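Local coordinates for protein type III restriction-modification enzyme EcoP15I Res subunit (Escherichia coli, PDB 4ZCF) that restricts DNA as the ATP-binding, helicase-like and nuclease subunit of a type III enzyme that cleaves downstream of 5'-CAGCAG-3' sites, at residues 113-118 / 229-234; 222-227 / 250-255; 189-194 / 239-244. All coordinates share one frame; numbering follows the deposited sequence.

Contact 1 (113-118 / 229-234); sequences IVPTLS and HRFPTG. With nucleotides of chain E; nucleotides of chain D.
OP1 of nucleotide DA5 of chain E takes a nearly straight bond (163°) from Leu117 N at 3.1 Å and a weak one from Thr116 OG1 at 3.3 Å. Leu117 N sits at the start of helix 117-128, whose dipole probably adds to the pull on the phosphate. Two residues before Leu117, Pro115 lies against the loop 229-234: its CG meets Arg230 CD at 3.6 Å, the two side chains crossing at about a right angle, while its CB is 3.6 Å from Phe231 CE1. The Pro-Thr sequence after strand 109-113 is consistent with helicase motif Ia, here leaning on a loop that begins with the histidine of the DEPH box. Phe231, with CG anti to its carbonyl carbon (chi1 -58°), sends CZ edge-on to Val114 C and brings CE2 within 3.6 Å of Ile113 CG2. A serine here would probably open a gap beside Ile113 CG2 and Pro115 CB and leave Pro115 without its aromatic support. On the same loop, Arg230 O lies 3.5 Å from O3' of DT20 of chain D.

Contact 2 (222-227 / 250-255); sequences FIIIDE and IRYGAT. With AMP (adenosine monophosphate), chain H.
Helicase motif II, the DEPH box, starts at the end of strand 222-226, and strand 248-253 runs parallel beside it, the two joined as a beta-alpha-beta crossover through helix 236-242. A ladder of four backbone bonds ties them. Three are 2.9 Å long, Ile250 N to Ile223 O, Ile225 N to Ile250 O and Glu227 N to Tyr252 O; Tyr252 N to Ile225 O is shorter, 2.6 Å. The bond from Glu227 N carries the pairing one residue past the strand, to the acidic pair that faces the nucleotide. Asp226 OD2 is hydrogen-bonded to Tyr94 OH and lies 3.0 Å from AMP O3P; Glu227, bent at chi2 (-77°), turns OE1 to a salt bridge with Lys90. On the sheet face shared with Asp226, Ile224 reaches across with both branches, CD1 to Ile250 CD1 at 3.7 Å and CG2 to Tyr252 CD1 at 3.8 Å, coming obliquely to the ring. Arg251 points to the other face and pairs with Asp81. Strand 109-113 flanks Ile224 on one side and strand 79-84 flanks Tyr252 on the other, while helix 90-105 packs over Ile224 and Tyr252 through Tyr94 and Thr97.

Contact 3 (189-194 / 239-244); sequences GMINSK and ENIEKF. With nucleotides of chain E; nucleotides of chain D.
The short helix 188-191 passes close to helix 236-242, with Ile191 CA and Asn240 CA 6.7 Å apart. Both helices belong to the first RecA-like domain of the helicase motor and pack on the same face of its parallel sheet, where Ile191 and Ile241 each touch Ile113. Ile191 carries the apolar half of the contact. Its CG2, anti to the backbone N, rests on Asn240 CB at 3.7 Å and approaches Ile241 CG1 at 4.2 Å, while CD1 leaves in another direction and meets the edge of the Phe244 ring, in its plane, at 3.8 Å from CE2. One branch thus meets Asn240 and Ile241, the other Phe244; Phe244 itself continues onto Val213 and Leu216 of helix 212-217.

The polar half is a chain of side chains. Asn192 gives its ND2 to Thr237 OG1, one turn before Asn240, and its OD1 accepts a weak, bent bond (129°) from Asn240 ND2 at 2.6 Å, with the two amide planes 61° apart. Asn240 OD1 in turn accepts from Lys243 NZ at 3.0 Å; the lysine bond and, more weakly, the Asn192 bond are together consistent with this orientation of the amide.

Pointing away from 239-244, Ser193 meets DNA: its OG is directed at OP1 of DA7 of chain E, although the modelled separation is too short to be taken at face value. The other DNA strand is approached by Asn192, whose ND2 comes to 3.6 Å from C4' of DA19 of chain D.

How the contacts relate
Contact 1 lies between the other two, its centre 9 Å from that of contact 2 and 11 Å from that of contact 3. Strand 109-113 joins it to contact 2: Ile113 N to Ile224 O (2.8 Å) and Ile113 O to Asp226 N (3.2 Å) are probable backbone hydrogen bonds. Toward contact 3, Ile113 CD1 packs at 3.8 Å on both Ile191 CD1 and Ile241 CG1. Contacts 2 and 3 meet where Ile223 CD1 comes to 3.8 Å from Phe244 CD2. The AMP pocket is thus connected, through the strand pairing at Ile113 and the apolar side chains around it, to two places where this domain touches DNA: 113-118 and 229-234 in contact 1, and 189-194 in contact 3.

Contact 1 (113-118 / 229-234)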
loop_
_atom_site.group_PDB
_atom_site.type_symbol
_atom_site.label_atom_id
_atom_site.label_comp_id
_atom_site.label_asym_id
_atom_site.label_seq_id
_atom_site.Cartn_x
_atom_site.Cartn_y
_atom_site.Cartn_z
ATOM N N ILE C 113 4.118 -20.937 -13.459
ATOM C CA ILE C 113 5.298 -20.318 -14.037
ATOM C C ILE C 113 5.104 -20.022 -15.538
ATOM O O ILE C 113 4.776 -20.918 -16.326
ATOM C CB ILE C 113 6.625 -20.992 -13.615
ATOM C CG1 ILE C 113 6.643 -21.179 -12.076
ATOM C CG2 ILE C 113 7.843 -20.158 -14.097
ATOM C CD1 ILE C 113 7.839 -21.846 -11.440
ATOM N N VAL C 114 5.203 -18.726 -15.895
ATOM C CA VAL C 114 4.972 -18.236 -17.255
ATOM C C VAL C 114 6.267 -17.656 -17.842
ATOM O O VAL C 114 7.127 -17.260 -17.068
ATOM C CB VAL C 114 3.713 -17.305 -17.395
ATOM C CG1 VAL C 114 2.422 -18.050 -17.039
ATOM C CG2 VAL C 114 3.849 -16.012 -16.589
ATOM N N PRO C 115 6.512 -17.691 -19.165
ATOM C CA PRO C 115 7.816 -17.218 -19.656
ATOM C C PRO C 115 7.884 -15.752 -20.104
ATOM O O PRO C 115 8.988 -15.237 -20.358
ATOM C CB PRO C 115 8.057 -18.131 -20.856
ATOM C CG PRO C 115 6.665 -18.417 -21.395
ATOM C CD PRO C 115 5.679 -18.215 -20.274
ATOM N N THR C 116 6.702 -15.100 -20.228
ATOM C CA THR C 116 6.480 -13.799 -20.853
ATOM C C THR C 116 5.464 -12.907 -20.113
ATOM O O THR C 116 4.581 -13.426 -19.431
ATOM C CB THR C 116 6.161 -14.114 -22.342
ATOM O OG1 THR C 116 7.290 -13.848 -23.183
ATOM C CG2 THR C 116 4.896 -13.509 -22.854
ATOM N N LEU C 117 5.604 -11.566 -20.238
ATOM C CA LEU C 117 4.687 -10.610 -19.611
ATOM C C LEU C 117 3.288 -10.652 -20.207
ATOM O O LEU C 117 2.319 -10.457 -19.467
ATOM C CB LEU C 117 5.225 -9.180 -19.657
ATOM C CG LEU C 117 6.426 -8.856 -18.788
ATOM C CD1 LEU C 117 6.920 -7.455 -19.082
ATOM C CD2 LEU C 117 6.137 -9.075 -17.289
ATOM N N SER C 118 3.178 -10.904 -21.531
ATOM C CA SER C 118 1.899 -11.006 -22.247
ATOM C C SER C 118 1.108 -12.247 -21.790
ATOM O O SER C 118 -0.115 -12.180 -21.632
ATOM C CB SER C 118 2.127 -11.068 -23.752
ATOM O OG SER C 118 3.025 -10.073 -24.214
ATOM N N HIS C 229 8.975 -25.154 -23.722
ATOM C CA HIS C 229 10.049 -24.957 -24.686
ATOM C C HIS C 229 10.820 -23.653 -24.427
ATOM O O HIS C 229 11.879 -23.446 -25.017
ATOM C CB HIS C 229 9.483 -24.984 -26.117
ATOM C CG HIS C 229 8.465 -23.922 -26.419
ATOM N ND1 HIS C 229 8.777 -22.826 -27.209
ATOM C CD2 HIS C 229 7.151 -23.861 -26.089
ATOM C CE1 HIS C 229 7.655 -22.129 -27.321
ATOM N NE2 HIS C 229 6.647 -22.714 -26.666
ATOM N N ARG C 230 10.280 -22.780 -23.562
ATOM C CA ARG C 230 10.867 -21.497 -23.202
ATOM C C ARG C 230 11.606 -21.577 -21.863
ATOM O O ARG C 230 12.125 -20.574 -21.357
ATOM C CB ARG C 230 9.799 -20.407 -23.219
ATOM C CG ARG C 230 9.489 -19.902 -24.623
ATOM C CD ARG C 230 8.376 -18.869 -24.561
ATOM N NE ARG C 230 8.418 -17.885 -25.646
ATOM C CZ ARG C 230 9.275 -16.871 -25.719
ATOM N NH1 ARG C 230 10.213 -16.714 -24.792
ATOM N NH2 ARG C 230 9.227 -16.029 -26.742
ATOM N N PHE C 231 11.703 -22.801 -21.334
ATOM C CA PHE C 231 12.392 -23.137 -20.088
ATOM C C PHE C 231 13.317 -24.329 -20.396
ATOM O O PHE C 231 13.006 -25.451 -19.987
ATOM C CB PHE C 231 11.372 -23.495 -18.985
ATOM C CG PHE C 231 10.350 -22.428 -18.664
ATOM C CD1 PHE C 231 9.198 -22.288 -19.435
ATOM C CD2 PHE C 231 10.507 -21.603 -17.559
ATOM C CE1 PHE C 231 8.247 -21.317 -19.124
ATOM C CE2 PHE C 231 9.549 -20.643 -17.245
ATOM C CZ PHE C 231 8.426 -20.510 -18.028
ATOM N N PRO C 232 14.423 -24.133 -21.174
ATOM C CA PRO C 232 15.301 -25.282 -21.496
ATOM C C PRO C 232 16.013 -25.843 -20.264
ATOM O O PRO C 232 16.808 -25.144 -19.644
ATOM C CB PRO C 232 16.262 -24.735 -22.564
ATOM C CG PRO C 232 15.784 -23.324 -22.884
ATOM C CD PRO C 232 14.953 -22.870 -21.742
ATOM N N THR C 233 15.684 -27.106 -19.907
ATOM C CA THR C 233 16.140 -27.868 -18.732
ATOM C C THR C 233 17.589 -27.699 -18.241
ATOM O O THR C 233 17.823 -27.764 -17.029
ATOM C CB THR C 233 15.774 -29.342 -18.861
ATOM N N GLY C 234 18.530 -27.484 -19.158
ATOM C CA GLY C 234 19.935 -27.314 -18.796
ATOM C C GLY C 234 20.310 -25.901 -18.395
ATOM O O GLY C 234 21.344 -25.678 -17.751
ATOM P P DA E 5 8.562 -9.526 -22.259
ATOM O OP1 DA E 5 7.633 -10.678 -22.397
ATOM O OP2 DA E 5 8.004 -8.157 -22.408
ATOM O "O5'" DA E 5 9.305 -9.709 -20.860
ATOM C "C5'" DA E 5 10.327 -8.807 -20.541
ATOM C "C4'" DA E 5 11.072 -9.164 -19.267
ATOM O "O4'" DA E 5 12.485 -9.106 -19.587
ATOM C "C3'" DA E 5 10.816 -8.170 -18.131
ATOM O "O3'" DA E 5 10.524 -8.854 -16.889
ATOM C "C2'" DA E 5 12.076 -7.308 -18.078
ATOM C "C1'" DA E 5 13.126 -8.056 -18.895
ATOM N N9 DA E 5 13.934 -7.225 -19.806
ATOM C C8 DA E 5 13.506 -6.462 -20.877
ATOM N N7 DA E 5 14.469 -5.786 -21.462
ATOM C C5 DA E 5 15.614 -6.136 -20.737
ATOM C C6 DA E 5 16.982 -5.756 -20.817
ATOM N N6 DA E 5 17.473 -4.955 -21.774
ATOM N N1 DA E 5 17.867 -6.333 -19.958
ATOM C C2 DA E 5 17.420 -7.140 -18.991
ATOM N N3 DA E 5 16.165 -7.555 -18.826
ATOM C C4 DA E 5 15.307 -7.027 -19.727
ATOM P P DT D 20 17.460 -19.332 -20.000
ATOM O OP1 DT D 20 16.705 -20.307 -19.190
ATOM O OP2 DT D 20 18.860 -19.640 -20.369
ATOM O "O5'" DT D 20 16.648 -19.029 -21.342
ATOM C "C5'" DT D 20 15.246 -18.835 -21.279
ATOM C "C4'" DT D 20 14.714 -18.423 -22.636
ATOM O "O4'" DT D 20 15.383 -17.207 -23.055
ATOM C "C3'" DT D 20 14.917 -19.454 -23.740
ATOM O "O3'" DT D 20 13.686 -19.706 -24.386
ATOM C "C2'" DT D 20 15.929 -18.836 -24.695
ATOM C "C1'" DT D 20 15.837 -17.343 -24.390
ATOM N N1 DT D 20 17.119 -16.565 -24.609
ATOM C C2 DT D 20 17.157 -15.584 -25.592
ATOM O O2 DT D 20 16.205 -15.282 -26.301
ATOM N N3 DT D 20 18.376 -14.949 -25.711
ATOM C C4 DT D 20 19.539 -15.204 -24.992
ATOM O O4 DT D 20 20.549 -14.546 -25.260
ATOM C C5 DT D 20 19.425 -16.248 -23.984
ATOM C C7 DT D 20 20.576 -16.634 -23.101
ATOM C C6 DT D 20 18.244 -16.865 -23.855
#

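Contact 2 (222-227 / 250-255)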
loop_
_atom_site.group_PDB
_atom_site.type_symbol
_atom_site.label_atom_id
_atom_site.label_comp_id
_atom_site.label_asym_id
_atom_site.label_seq_id
_atom_site.Cartn_x
_atom_site.Cartn_y
_atom_site.Cartn_z
ATOM N N PHE C 222 3.026 -27.301 -5.941
ATOM C CA PHE C 222 2.706 -27.991 -7.189
ATOM C C PHE C 222 2.910 -26.925 -8.276
ATOM O O PHE C 222 2.252 -25.880 -8.245
ATOM C CB PHE C 222 1.251 -28.531 -7.176
ATOM C CG PHE C 222 1.123 -29.993 -6.805
ATOM C CD1 PHE C 222 1.513 -30.448 -5.552
ATOM C CD2 PHE C 222 0.632 -30.918 -7.715
ATOM C CE1 PHE C 222 1.395 -31.797 -5.215
ATOM C CE2 PHE C 222 0.516 -32.267 -7.374
ATOM C CZ PHE C 222 0.909 -32.699 -6.131
ATOM N N ILE C 223 3.877 -27.149 -9.182
ATOM C CA ILE C 223 4.237 -26.173 -10.214
ATOM C C ILE C 223 3.755 -26.519 -11.601
ATOM O O ILE C 223 4.031 -27.610 -12.073
ATOM C CB ILE C 223 5.755 -25.835 -10.218
ATOM C CG1 ILE C 223 6.256 -25.408 -8.824
ATOM C CG2 ILE C 223 6.078 -24.791 -11.293
ATOM C CD1 ILE C 223 7.711 -25.084 -8.761
ATOM N N ILE C 224 3.110 -25.537 -12.272
ATOM C CA ILE C 224 2.616 -25.577 -13.642
ATOM C C ILE C 224 3.592 -24.792 -14.532
ATOM O O ILE C 224 3.933 -23.654 -14.206
ATOM C CB ILE C 224 1.183 -24.957 -13.734
ATOM C CG1 ILE C 224 0.168 -25.574 -12.723
ATOM C CG2 ILE C 224 0.645 -24.880 -15.180
ATOM C CD1 ILE C 224 -0.272 -27.023 -12.939
ATOM N N ILE C 225 4.002 -25.375 -15.669
ATOM C CA ILE C 225 4.847 -24.700 -16.644
ATOM C C ILE C 225 4.101 -24.506 -17.961
ATOM O O ILE C 225 3.703 -25.485 -18.601
ATOM C CB ILE C 225 6.279 -25.291 -16.772
ATOM C CG1 ILE C 225 7.167 -24.725 -15.651
ATOM C CG2 ILE C 225 6.924 -24.946 -18.136
ATOM C CD1 ILE C 225 7.499 -25.615 -14.675
ATOM N N ASP C 226 3.890 -23.217 -18.327
ATOM C CA ASP C 226 3.230 -22.742 -19.539
ATOM C C ASP C 226 4.311 -22.538 -20.597
ATOM O O ASP C 226 5.271 -21.798 -20.354
ATOM C CB ASP C 226 2.503 -21.417 -19.242
ATOM C CG ASP C 226 1.331 -21.107 -20.150
ATOM O OD1 ASP C 226 1.545 -20.966 -21.362
ATOM O OD2 ASP C 226 0.213 -20.927 -19.629
ATOM N N GLU C 227 4.160 -23.199 -21.763
ATOM C CA GLU C 227 5.113 -23.203 -22.899
ATOM C C GLU C 227 6.475 -23.739 -22.395
ATOM O O GLU C 227 7.356 -22.941 -22.077
ATOM C CB GLU C 227 5.229 -21.825 -23.608
ATOM C CG GLU C 227 3.928 -21.038 -23.752
ATOM C CD GLU C 227 2.933 -21.446 -24.825
ATOM O OE1 GLU C 227 2.948 -22.620 -25.263
ATOM O OE2 GLU C 227 2.100 -20.586 -25.196
ATOM N N ILE C 250 3.829 -29.988 -13.651
ATOM C CA ILE C 250 2.978 -30.289 -14.805
ATOM C C ILE C 250 3.224 -29.264 -15.923
ATOM O O ILE C 250 2.875 -28.098 -15.748
ATOM C CB ILE C 250 1.466 -30.508 -14.468
ATOM C CG1 ILE C 250 1.236 -31.207 -13.101
ATOM C CG2 ILE C 250 0.826 -31.335 -15.585
ATOM C CD1 ILE C 250 1.121 -30.329 -11.870
ATOM N N ARG C 251 3.858 -29.697 -17.052
ATOM C CA ARG C 251 4.229 -28.830 -18.191
ATOM C C ARG C 251 3.169 -28.848 -19.279
ATOM O O ARG C 251 2.701 -29.923 -19.664
ATOM C CB ARG C 251 5.601 -29.190 -18.780
ATOM C CG ARG C 251 6.741 -29.353 -17.765
ATOM C CD ARG C 251 8.097 -29.565 -18.444
ATOM N NE ARG C 251 8.148 -30.796 -19.243
ATOM C CZ ARG C 251 9.156 -31.155 -20.036
ATOM N NH1 ARG C 251 10.237 -30.390 -20.140
ATOM N NH2 ARG C 251 9.091 -32.287 -20.730
ATOM N N TYR C 252 2.794 -27.662 -19.783
ATOM C CA TYR C 252 1.720 -27.524 -20.771
ATOM C C TYR C 252 2.157 -26.739 -21.954
ATOM O O TYR C 252 2.611 -25.598 -21.811
ATOM C CB TYR C 252 0.495 -26.826 -20.151
ATOM C CG TYR C 252 -0.190 -27.641 -19.079
ATOM C CD1 TYR C 252 0.275 -27.630 -17.766
ATOM C CD2 TYR C 252 -1.346 -28.367 -19.360
ATOM C CE1 TYR C 252 -0.376 -28.343 -16.765
ATOM C CE2 TYR C 252 -1.998 -29.096 -18.367
ATOM C CZ TYR C 252 -1.496 -29.097 -17.075
ATOM O OH TYR C 252 -2.108 -29.824 -16.092
ATOM N N GLY C 253 1.962 -27.318 -23.126
ATOM C CA GLY C 253 2.323 -26.634 -24.353
ATOM C C GLY C 253 2.137 -27.451 -25.600
ATOM O O GLY C 253 1.669 -28.590 -25.556
ATOM N N ALA C 254 2.514 -26.847 -26.721
ATOM C CA ALA C 254 2.438 -27.430 -28.047
ATOM C C ALA C 254 3.845 -27.836 -28.534
ATOM O O ALA C 254 3.963 -28.589 -29.509
ATOM C CB ALA C 254 1.822 -26.419 -28.989
ATOM N N THR C 255 4.908 -27.340 -27.841
ATOM C CA THR C 255 6.310 -27.607 -28.185
ATOM C C THR C 255 7.138 -28.168 -27.020
ATOM O O THR C 255 7.250 -27.542 -25.962
ATOM C CB THR C 255 6.972 -26.379 -28.841
ATOM O OG1 THR C 255 6.091 -25.838 -29.821
ATOM C CG2 THR C 255 8.320 -26.707 -29.477
HETATM P P AMP H . -1.624 -18.902 -22.507
HETATM O O1P AMP H . -0.279 -18.695 -23.095
HETATM O O2P AMP H . -1.905 -20.332 -22.787
HETATM O O3P AMP H . -1.400 -18.868 -21.040
HETATM O "O5'" AMP H . -2.724 -17.856 -22.998
HETATM C "C5'" AMP H . -3.918 -18.307 -23.614
HETATM C "C4'" AMP H . -5.083 -17.433 -23.274
HETATM O "O4'" AMP H . -6.295 -17.932 -23.904
HETATM C "C3'" AMP H . -5.348 -17.459 -21.809
HETATM O "O3'" AMP H . -4.648 -16.378 -21.192
HETATM C "C2'" AMP H . -6.812 -17.366 -21.659
HETATM O "O2'" AMP H . -7.222 -16.000 -21.507
HETATM C "C1'" AMP H . -7.384 -17.886 -22.937
HETATM N N9 AMP H . -8.037 -19.128 -22.818
HETATM C C8 AMP H . -7.406 -20.251 -22.537
HETATM N N7 AMP H . -8.294 -21.284 -22.529
HETATM C C5 AMP H . -9.591 -20.701 -22.896
HETATM C C6 AMP H . -10.932 -21.139 -23.093
HETATM N N6 AMP H . -11.282 -22.504 -22.931
HETATM N N1 AMP H . -11.875 -20.224 -23.434
HETATM C C2 AMP H . -11.589 -18.938 -23.581
HETATM N N3 AMP H . -10.361 -18.456 -23.413
HETATM C C4 AMP H . -9.329 -19.266 -23.077
#

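Contact 3 (189-194 / 239-244)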
loop_
_atom_site.group_PDB
_atom_site.type_symbol
_atom_site.label_atom_id
_atom_site.label_comp_id
_atom_site.label_asym_id
_atom_site.label_seq_id
_atom_site.Cartn_x
_atom_site.Cartn_y
_atom_site.Cartn_z
ATOM N N GLY C 189 11.573 -13.690 -15.941
ATOM C CA GLY C 189 12.366 -12.540 -15.515
ATOM C C GLY C 189 12.405 -12.382 -14.006
ATOM O O GLY C 189 13.436 -11.978 -13.451
ATOM N N MET C 190 11.295 -12.732 -13.331
ATOM C CA MET C 190 11.173 -12.651 -11.877
ATOM C C MET C 190 11.753 -13.857 -11.167
ATOM O O MET C 190 12.310 -13.703 -10.076
ATOM C CB MET C 190 9.737 -12.331 -11.424
ATOM C CG MET C 190 9.308 -10.869 -11.698
ATOM S SD MET C 190 10.482 -9.584 -11.147
ATOM C CE MET C 190 10.464 -9.821 -9.369
ATOM N N ILE C 191 11.672 -15.051 -11.797
ATOM C CA ILE C 191 12.280 -16.277 -11.281
ATOM C C ILE C 191 13.825 -16.047 -11.230
ATOM O O ILE C 191 14.477 -16.392 -10.235
ATOM C CB ILE C 191 11.859 -17.477 -12.199
ATOM C CG1 ILE C 191 10.385 -17.893 -11.985
ATOM C CG2 ILE C 191 12.808 -18.694 -12.107
ATOM C CD1 ILE C 191 10.065 -18.783 -10.749
ATOM N N ASN C 192 14.370 -15.394 -12.290
ATOM C CA ASN C 192 15.791 -15.077 -12.475
ATOM C C ASN C 192 16.308 -13.823 -11.779
ATOM O O ASN C 192 17.503 -13.550 -11.858
ATOM C CB ASN C 192 16.144 -15.069 -13.958
ATOM C CG ASN C 192 16.025 -16.426 -14.593
ATOM O OD1 ASN C 192 16.079 -17.463 -13.915
ATOM N ND2 ASN C 192 15.826 -16.448 -15.904
ATOM N N SER C 193 15.436 -13.080 -11.081
ATOM C CA SER C 193 15.820 -11.882 -10.343
ATOM C C SER C 193 16.507 -12.215 -9.019
ATOM O O SER C 193 16.078 -13.150 -8.344
ATOM C CB SER C 193 14.591 -11.027 -10.062
ATOM O OG SER C 193 14.980 -9.909 -9.285
ATOM N N LYS C 194 17.514 -11.401 -8.606
ATOM C CA LYS C 194 18.216 -11.554 -7.317
ATOM C C LYS C 194 17.272 -11.288 -6.141
ATOM O O LYS C 194 17.548 -11.739 -5.028
ATOM C CB LYS C 194 19.465 -10.651 -7.211
ATOM C CG LYS C 194 19.184 -9.145 -7.273
ATOM C CD LYS C 194 20.063 -8.338 -6.320
ATOM C CE LYS C 194 19.371 -7.060 -5.912
ATOM N NZ LYS C 194 20.100 -6.341 -4.834
ATOM N N GLU C 239 16.954 -24.166 -13.756
ATOM C CA GLU C 239 17.748 -24.483 -12.561
ATOM C C GLU C 239 17.236 -23.765 -11.321
ATOM O O GLU C 239 17.277 -24.345 -10.237
ATOM C CB GLU C 239 19.262 -24.290 -12.776
ATOM C CG GLU C 239 19.897 -25.222 -13.806
ATOM C CD GLU C 239 19.882 -26.717 -13.536
ATOM O OE1 GLU C 239 20.608 -27.166 -12.619
ATOM O OE2 GLU C 239 19.193 -27.449 -14.284
ATOM N N ASN C 240 16.677 -22.542 -11.498
ATOM C CA ASN C 240 16.075 -21.745 -10.426
ATOM C C ASN C 240 14.763 -22.336 -9.936
ATOM O O ASN C 240 14.480 -22.233 -8.739
ATOM C CB ASN C 240 15.863 -20.298 -10.854
ATOM C CG ASN C 240 17.107 -19.461 -10.929
ATOM O OD1 ASN C 240 18.096 -19.687 -10.226
ATOM N ND2 ASN C 240 17.053 -18.432 -11.751
ATOM N N ILE C 241 13.940 -22.905 -10.864
ATOM C CA ILE C 241 12.656 -23.587 -10.589
ATOM C C ILE C 241 12.960 -24.851 -9.772
ATOM O O ILE C 241 12.239 -25.134 -8.807
ATOM C CB ILE C 241 11.846 -23.886 -11.894
ATOM C CG1 ILE C 241 11.422 -22.576 -12.609
ATOM C CG2 ILE C 241 10.621 -24.811 -11.631
ATOM C CD1 ILE C 241 11.058 -22.708 -14.089
ATOM N N GLU C 242 14.072 -25.560 -10.107
ATOM C CA GLU C 242 14.541 -26.748 -9.350
ATOM C C GLU C 242 14.781 -26.437 -7.854
ATOM O O GLU C 242 14.553 -27.303 -7.018
ATOM C CB GLU C 242 15.808 -27.369 -9.964
ATOM C CG GLU C 242 15.560 -28.221 -11.196
ATOM C CD GLU C 242 16.769 -28.679 -12.003
ATOM O OE1 GLU C 242 17.915 -28.586 -11.504
ATOM O OE2 GLU C 242 16.558 -29.175 -13.133
ATOM N N LYS C 243 15.191 -25.193 -7.527
ATOM C CA LYS C 243 15.446 -24.731 -6.160
ATOM C C LYS C 243 14.218 -24.817 -5.237
ATOM O O LYS C 243 14.391 -24.807 -4.016
ATOM C CB LYS C 243 15.958 -23.283 -6.168
ATOM C CG LYS C 243 17.424 -23.082 -6.505
ATOM C CD LYS C 243 17.710 -21.582 -6.649
ATOM C CE LYS C 243 19.156 -21.292 -6.933
ATOM N NZ LYS C 243 19.333 -19.953 -7.554
ATOM N N PHE C 244 12.988 -24.851 -5.804
ATOM C CA PHE C 244 11.744 -24.923 -5.016
ATOM C C PHE C 244 11.436 -26.307 -4.453
ATOM O O PHE C 244 10.498 -26.429 -3.662
ATOM C CB PHE C 244 10.531 -24.436 -5.828
ATOM C CG PHE C 244 10.555 -22.987 -6.231
ATOM C CD1 PHE C 244 10.794 -21.991 -5.292
ATOM C CD2 PHE C 244 10.283 -22.611 -7.541
ATOM C CE1 PHE C 244 10.821 -20.650 -5.668
ATOM C CE2 PHE C 244 10.292 -21.273 -7.914
ATOM C CZ PHE C 244 10.564 -20.299 -6.977
ATOM P P DT E 6 10.118 -8.185 -15.495
ATOM O OP1 DT E 6 9.328 -9.151 -14.704
ATOM O OP2 DT E 6 9.567 -6.834 -15.704
ATOM O "O5'" DT E 6 11.521 -7.968 -14.802
ATOM C "C5'" DT E 6 12.538 -8.929 -14.606
ATOM C "C4'" DT E 6 13.751 -8.282 -13.943
ATOM O "O4'" DT E 6 14.594 -7.620 -14.915
ATOM C "C3'" DT E 6 13.420 -7.235 -12.889
ATOM O "O3'" DT E 6 14.068 -7.594 -11.696
ATOM C "C2'" DT E 6 13.855 -5.894 -13.483
ATOM C "C1'" DT E 6 14.927 -6.319 -14.478
ATOM N N1 DT E 6 15.124 -5.443 -15.682
ATOM C C2 DT E 6 16.412 -5.144 -16.062
ATOM O O2 DT E 6 17.386 -5.504 -15.429
ATOM N N3 DT E 6 16.518 -4.391 -17.208
ATOM C C4 DT E 6 15.485 -3.893 -18.004
ATOM O O4 DT E 6 15.726 -3.200 -19.003
ATOM C C5 DT E 6 14.163 -4.273 -17.581
ATOM C C7 DT E 6 12.976 -3.820 -18.386
ATOM C C6 DT E 6 14.052 -5.023 -16.461
ATOM P P DA E 7 13.810 -6.829 -10.313
ATOM O OP1 DA E 7 13.972 -7.769 -9.190
ATOM O OP2 DA E 7 12.559 -6.034 -10.375
ATOM O "O5'" DA E 7 15.078 -5.854 -10.366
ATOM C "C5'" DA E 7 16.401 -6.394 -10.470
ATOM C "C4'" DA E 7 17.445 -5.300 -10.361
ATOM O "O4'" DA E 7 17.570 -4.582 -11.615
ATOM C "C3'" DA E 7 17.228 -4.262 -9.257
ATOM O "O3'" DA E 7 18.436 -4.159 -8.481
ATOM C "C2'" DA E 7 16.812 -2.992 -10.000
ATOM C "C1'" DA E 7 17.375 -3.201 -11.400
ATOM N N9 DA E 7 16.584 -2.708 -12.517
ATOM C C8 DA E 7 15.228 -2.752 -12.721
ATOM N N7 DA E 7 14.841 -2.264 -13.885
ATOM C C5 DA E 7 16.025 -1.887 -14.487
ATOM C C6 DA E 7 16.324 -1.267 -15.716
ATOM N N6 DA E 7 15.406 -0.919 -16.634
ATOM N N1 DA E 7 17.638 -1.047 -15.993
ATOM C C2 DA E 7 18.583 -1.351 -15.088
ATOM N N3 DA E 7 18.414 -1.954 -13.913
ATOM C C4 DA E 7 17.108 -2.187 -13.670
ATOM P P DA D 19 21.806 -15.558 -17.104
ATOM O OP1 DA D 19 21.672 -15.747 -15.625
ATOM O OP2 DA D 19 23.008 -16.082 -17.804
ATOM O "O5'" DA D 19 20.543 -16.171 -17.886
ATOM C "C5'" DA D 19 19.241 -16.079 -17.363
ATOM C "C4'" DA D 19 18.244 -15.794 -18.456
ATOM O "O4'" DA D 19 18.480 -14.498 -19.035
ATOM C "C3'" DA D 19 18.173 -16.739 -19.641
ATOM O "O3'" DA D 19 17.462 -17.924 -19.223
ATOM C "C2'" DA D 19 17.337 -15.869 -20.579
ATOM C "C1'" DA D 19 17.717 -14.432 -20.217
ATOM N N9 DA D 19 18.491 -13.704 -21.225
ATOM C C8 DA D 19 19.850 -13.493 -21.239
ATOM N N7 DA D 19 20.265 -12.751 -22.240
ATOM C C5 DA D 19 19.111 -12.490 -22.960
ATOM C C6 DA D 19 18.864 -11.754 -24.141
ATOM N N6 DA D 19 19.841 -11.138 -24.799
ATOM N N1 DA D 19 17.593 -11.660 -24.618
ATOM C C2 DA D 19 16.602 -12.261 -23.935
ATOM N N3 DA D 19 16.711 -12.996 -22.805
ATOM C C4 DA D 19 17.999 -13.068 -22.357
#